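Local coordinates for protein serine protease inhibitor 1 (Coprinopsis cinerea, PDB 3VWC) that probably inhibits serine endopeptidases and has a beta-trefoil fold, at residues T10-G15 with L140-Q145; M79-W84 with A102-G107. One frame throughout, in Å; residues are numbered along the deposited sequence.

Contact 1 (T10-G15 with L140-Q145); sequences TSKVNG and LFTFTQ
Thr-10 and Ser-11, the end of strand 5-11, run antiparallel to Phe-141 and Thr-142 of strand 141-145, so that the first and last strands of the beta-trefoil lie side by side. Thr-10 and Thr-142 form a hydrogen-bonded pair: Thr-10 N donates to Thr-142 O at 3.0 Å, and Thr-142 N returns a bond to Thr-10 O at 2.9 Å. Ser-11 and Phe-141 follow as a non-hydrogen-bonded pair with CA atoms 4.7 Å apart, and the pairing is continued past the strand end by Lys-12 N, which reaches Leu-140 O at 3.0 Å in a nearly straight bond (169°). Thr-10 O additionally receives a CA-H...O contact from Phe-141, so one carbonyl serves both an N-H and a C-H.

On the face with Thr-10 and Thr-142, the two side chains lie side by side and point the same way. OG1 of Thr-10, held between its backbone N and carbonyl carbon (chi1 52°), comes to 3.4 Å from CB of Thr-142, and one water bridges the two hydroxyls. With CG of Lys-12 beside its backbone N (chi1 -75°), CG meets CB of Leu-140 at 3.6 Å; the bend at chi2 carries CD near OG1 of Thr-142, and a further bend at chi3 precedes the amino end, which leads away. On the other face CD2 of Phe-141 approaches Ser-11 CA obliquely, and the ring meets Trp-108 edge-to-face in the interior.

The chain turns immediately after the paired residues. Ser-11 OG accepts from Val-13 N in an ST turn, and Ser-11 O accepts from Gly-15 N. OG of Ser-11 also hydrogen-bonds a second water, which donates to Leu-140 O (2.8 Å) and sits over one face of the Phe-141 ring, offset toward its rim.

Contact 2 (M79-W84 with A102-G107); sequences MEDKKW and ASTEHG
Asp-81 lays its carboxylate against Ser-103 and Thr-104, with OD1 meeting the serine hydroxyl and OD2 3.8 Å from the methyl CG2 of the threonine. Ser-103 OG donates to Asp-81 OD1 over a short 2.5 Å, arriving 40° out of the carboxylate plane. The hydroxyl is placed for this by chi1 of 59°, which sets OG between the serine's backbone N and carbonyl carbon. A water donates to both Ser-103 OG and Lys-83 O, linking this side-chain bond to the backbone one beside it.

That backbone bond runs from Ala-102 N to Lys-83 O at 2.9 Å; it is almost straight at hydrogen (174°), although the donor stands above the carbonyl plane. Next to it the CB atoms of Lys-83 and Ala-102 touch at 3.9 Å. Deeper in, CZ3 of Trp-84 comes obliquely within 3.9 Å of His-106 O, while its NE1 is bonded to Val-64 O.

The contact thus joins two surface loops, one leading into strand 84-88 and the other leaving strand 96-101, its antiparallel neighbour, with Trp-84 packed beneath them on Val-99 and Leu-57 and edge-to-face with Trp-108.

In the fold
Along the chain the order is 10-15, 79-84, 102-107, 140-145: contact 1 pairs the outer two segments and contact 2 the inner two. Their centres are about 20 Å apart, on opposite sides of the chain's centre, and nearest atoms stay about 6 Å apart, so they do not touch. The antiparallel sheet nevertheless connects them, since strand 141-145 lies between strands 5-11 and 96-101, and strand 84-88 lies next to 96-101 on its far side. Trp-108 is a further link, meeting Phe-141 of contact 1 and Trp-84 of contact 2 edge-to-face. Contact 1 thus closes the chain nearly end to end, its segments 125 residues apart, while contact 2 makes a local closure across 18 residues within that span.

Contact 1 (T10-G15 with L140-Q145)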
# COMPACT_ATOMS: atom_id res chain seq x y z
N THR A 10 -6.72 -4.54 0.98
CA THR A 10 -6.22 -5.91 1.17
C THR A 10 -5.26 -6.29 0.04
O THR A 10 -5.29 -5.70 -1.04
CB THR A 10 -7.36 -6.94 1.13
OG1 THR A 10 -8.14 -6.74 -0.06
CG2 THR A 10 -8.25 -6.75 2.37
N SER A 11 -4.36 -7.19 0.37
CA SER A 11 -3.44 -7.80 -0.60
C SER A 11 -4.08 -8.92 -1.39
O SER A 11 -4.69 -9.79 -0.82
CB SER A 11 -2.23 -8.34 0.14
OG SER A 11 -1.42 -9.17 -0.70
N LYS A 12 -3.91 -8.94 -2.71
CA LYS A 12 -4.45 -10.02 -3.51
C LYS A 12 -3.72 -11.34 -3.27
O LYS A 12 -4.25 -12.40 -3.61
CB LYS A 12 -4.39 -9.65 -5.00
CG LYS A 12 -5.47 -8.62 -5.44
CD LYS A 12 -6.85 -9.26 -5.66
CE LYS A 12 -6.97 -9.83 -7.04
NZ LYS A 12 -8.20 -10.67 -7.08
N VAL A 13 -2.52 -11.29 -2.69
CA VAL A 13 -1.76 -12.53 -2.38
C VAL A 13 -2.55 -13.42 -1.42
O VAL A 13 -2.59 -14.65 -1.57
CB VAL A 13 -0.44 -12.19 -1.65
CG1 VAL A 13 0.27 -13.49 -1.10
CG2 VAL A 13 0.44 -11.50 -2.63
N ASN A 14 -3.12 -12.81 -0.40
CA ASN A 14 -3.60 -13.62 0.74
C ASN A 14 -4.93 -13.14 1.27
O ASN A 14 -5.51 -13.76 2.16
CB ASN A 14 -2.51 -13.68 1.82
CG ASN A 14 -1.94 -12.32 2.13
OD1 ASN A 14 -2.66 -11.35 2.14
ND2 ASN A 14 -0.63 -12.25 2.34
N GLY A 15 -5.43 -12.04 0.72
CA GLY A 15 -6.69 -11.44 1.18
C GLY A 15 -6.59 -10.68 2.49
O GLY A 15 -7.60 -10.14 2.97
N LEU A 140 -0.73 -6.52 -6.44
CA LEU A 140 -2.13 -6.08 -6.59
C LEU A 140 -2.82 -5.93 -5.23
O LEU A 140 -2.65 -6.78 -4.33
CB LEU A 140 -2.88 -7.10 -7.47
CG LEU A 140 -2.29 -7.19 -8.90
CD1 LEU A 140 -3.07 -8.33 -9.55
CD2 LEU A 140 -2.48 -5.88 -9.70
N PHE A 141 -3.57 -4.84 -5.09
CA PHE A 141 -4.28 -4.53 -3.86
C PHE A 141 -5.73 -4.21 -4.19
O PHE A 141 -5.99 -3.47 -5.12
CB PHE A 141 -3.58 -3.32 -3.24
CG PHE A 141 -2.19 -3.64 -2.86
CD1 PHE A 141 -1.17 -3.61 -3.81
CD2 PHE A 141 -1.89 -4.25 -1.64
CE1 PHE A 141 0.13 -4.03 -3.52
CE2 PHE A 141 -0.61 -4.62 -1.34
CZ PHE A 141 0.40 -4.58 -2.28
N THR A 142 -6.65 -4.65 -3.33
CA THR A 142 -8.05 -4.26 -3.45
C THR A 142 -8.36 -3.09 -2.55
O THR A 142 -8.10 -3.18 -1.32
CB THR A 142 -8.97 -5.43 -3.12
OG1 THR A 142 -8.65 -6.54 -3.96
CG2 THR A 142 -10.46 -5.09 -3.39
N PHE A 143 -8.75 -1.96 -3.12
CA PHE A 143 -9.11 -0.76 -2.34
C PHE A 143 -10.64 -0.70 -2.37
O PHE A 143 -11.23 -0.51 -3.44
CB PHE A 143 -8.58 0.51 -2.99
CG PHE A 143 -7.15 0.83 -2.68
CD1 PHE A 143 -6.10 0.01 -3.14
CD2 PHE A 143 -6.83 1.97 -1.96
CE1 PHE A 143 -4.75 0.35 -2.90
CE2 PHE A 143 -5.52 2.31 -1.71
CZ PHE A 143 -4.46 1.49 -2.15
N THR A 144 -11.26 -0.92 -1.21
CA THR A 144 -12.72 -0.96 -1.12
C THR A 144 -13.22 0.25 -0.31
O THR A 144 -12.86 0.42 0.87
CB THR A 144 -13.23 -2.25 -0.45
OG1 THR A 144 -12.74 -3.39 -1.18
CG2 THR A 144 -14.73 -2.29 -0.53
N GLN A 145 -13.94 1.14 -1.00
CA GLN A 145 -14.41 2.39 -0.41
C GLN A 145 -15.38 2.12 0.73
O GLN A 145 -16.30 1.31 0.59
CB GLN A 145 -15.07 3.26 -1.46
CG GLN A 145 -15.28 4.69 -0.95
CD GLN A 145 -15.55 5.67 -2.06
OE1 GLN A 145 -15.85 5.28 -3.19
NE2 GLN A 145 -15.50 6.95 -1.73
O HOH W 1 -7.25 -8.19 -2.32
O HOH W 2 -0.43 -7.75 -2.87

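Contact 2 (M79-W84 with A102-G107)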
# COMPACT_ATOMS: atom_id res chain seq x y z
N MET A 79 10.33 12.13 5.92
CA MET A 79 10.47 11.15 4.84
C MET A 79 10.11 11.73 3.47
O MET A 79 9.11 12.44 3.31
CB MET A 79 9.63 9.90 5.12
CG MET A 79 10.01 9.21 6.45
SD MET A 79 9.25 7.58 6.61
CE MET A 79 10.26 6.67 5.47
N GLU A 80 10.95 11.41 2.51
CA GLU A 80 10.76 11.88 1.16
C GLU A 80 9.91 10.88 0.38
O GLU A 80 9.61 9.77 0.86
CB GLU A 80 12.11 12.08 0.47
CG GLU A 80 12.89 13.33 0.97
CD GLU A 80 12.04 14.63 0.97
OE1 GLU A 80 11.58 15.06 -0.12
OE2 GLU A 80 11.85 15.24 2.05
N ASP A 81 9.43 11.34 -0.76
CA ASP A 81 8.75 10.47 -1.71
C ASP A 81 7.41 9.95 -1.21
O ASP A 81 7.12 8.75 -1.35
CB ASP A 81 9.68 9.33 -2.12
CG ASP A 81 11.05 9.82 -2.53
OD1 ASP A 81 11.16 10.61 -3.49
OD2 ASP A 81 12.04 9.33 -1.97
N LYS A 82 6.53 10.87 -0.81
CA LYS A 82 5.23 10.51 -0.31
C LYS A 82 4.12 10.44 -1.36
O LYS A 82 2.99 10.17 -1.04
CB LYS A 82 4.78 11.50 0.78
CG LYS A 82 5.73 11.57 1.95
CD LYS A 82 5.09 12.29 3.12
CE LYS A 82 6.10 12.49 4.25
NZ LYS A 82 5.70 13.64 5.11
N LYS A 83 4.45 10.68 -2.62
CA LYS A 83 3.42 10.68 -3.67
C LYS A 83 3.41 9.34 -4.41
O LYS A 83 4.44 8.79 -4.72
CB LYS A 83 3.73 11.80 -4.70
CG LYS A 83 3.31 13.20 -4.28
CD LYS A 83 3.70 14.21 -5.40
CE LYS A 83 3.21 15.63 -5.11
NZ LYS A 83 3.06 16.48 -6.35
N TRP A 84 2.20 8.82 -4.61
CA TRP A 84 1.96 7.49 -5.26
C TRP A 84 1.01 7.61 -6.45
O TRP A 84 0.04 8.41 -6.43
CB TRP A 84 1.31 6.55 -4.23
CG TRP A 84 2.18 6.36 -3.00
CD1 TRP A 84 2.14 7.12 -1.87
CD2 TRP A 84 3.25 5.43 -2.84
NE1 TRP A 84 3.11 6.68 -0.98
CE2 TRP A 84 3.81 5.65 -1.55
CE3 TRP A 84 3.79 4.42 -3.66
CZ2 TRP A 84 4.90 4.92 -1.07
CZ3 TRP A 84 4.91 3.67 -3.17
CH2 TRP A 84 5.41 3.92 -1.85
N ALA A 102 5.60 7.84 -7.22
CA ALA A 102 5.70 8.84 -8.30
C ALA A 102 7.14 9.28 -8.61
O ALA A 102 7.46 9.62 -9.76
CB ALA A 102 4.85 10.04 -7.98
N SER A 103 8.00 9.29 -7.59
CA SER A 103 9.38 9.71 -7.76
C SER A 103 10.38 8.58 -7.92
O SER A 103 11.26 8.64 -8.79
CB SER A 103 9.76 10.72 -6.67
OG SER A 103 9.60 10.13 -5.39
N THR A 104 10.22 7.47 -7.16
CA THR A 104 11.20 6.40 -7.22
C THR A 104 10.88 5.34 -8.27
O THR A 104 11.74 4.53 -8.62
CB THR A 104 11.38 5.70 -5.87
OG1 THR A 104 10.18 4.95 -5.57
CG2 THR A 104 11.62 6.70 -4.74
N GLU A 105 9.61 5.29 -8.69
CA GLU A 105 9.11 4.33 -9.65
C GLU A 105 9.06 2.89 -9.16
O GLU A 105 8.90 1.95 -9.94
CB GLU A 105 9.82 4.46 -11.02
CG GLU A 105 9.76 5.89 -11.54
CD GLU A 105 10.39 6.04 -12.90
OE1 GLU A 105 11.09 5.10 -13.35
OE2 GLU A 105 10.18 7.11 -13.51
N HIS A 106 9.13 2.73 -7.83
CA HIS A 106 9.05 1.40 -7.21
C HIS A 106 7.69 1.31 -6.55
O HIS A 106 7.16 2.29 -6.02
CB HIS A 106 10.14 1.27 -6.17
CG HIS A 106 11.51 1.22 -6.74
ND1 HIS A 106 12.64 1.03 -5.97
CD2 HIS A 106 11.94 1.33 -8.02
CE1 HIS A 106 13.71 1.03 -6.76
NE2 HIS A 106 13.31 1.18 -8.01
N GLY A 107 7.07 0.12 -6.58
CA GLY A 107 5.69 -0.02 -6.17
C GLY A 107 5.52 -0.98 -4.98
O GLY A 107 6.45 -1.71 -4.64
O HOH W 3 6.89 10.32 -4.45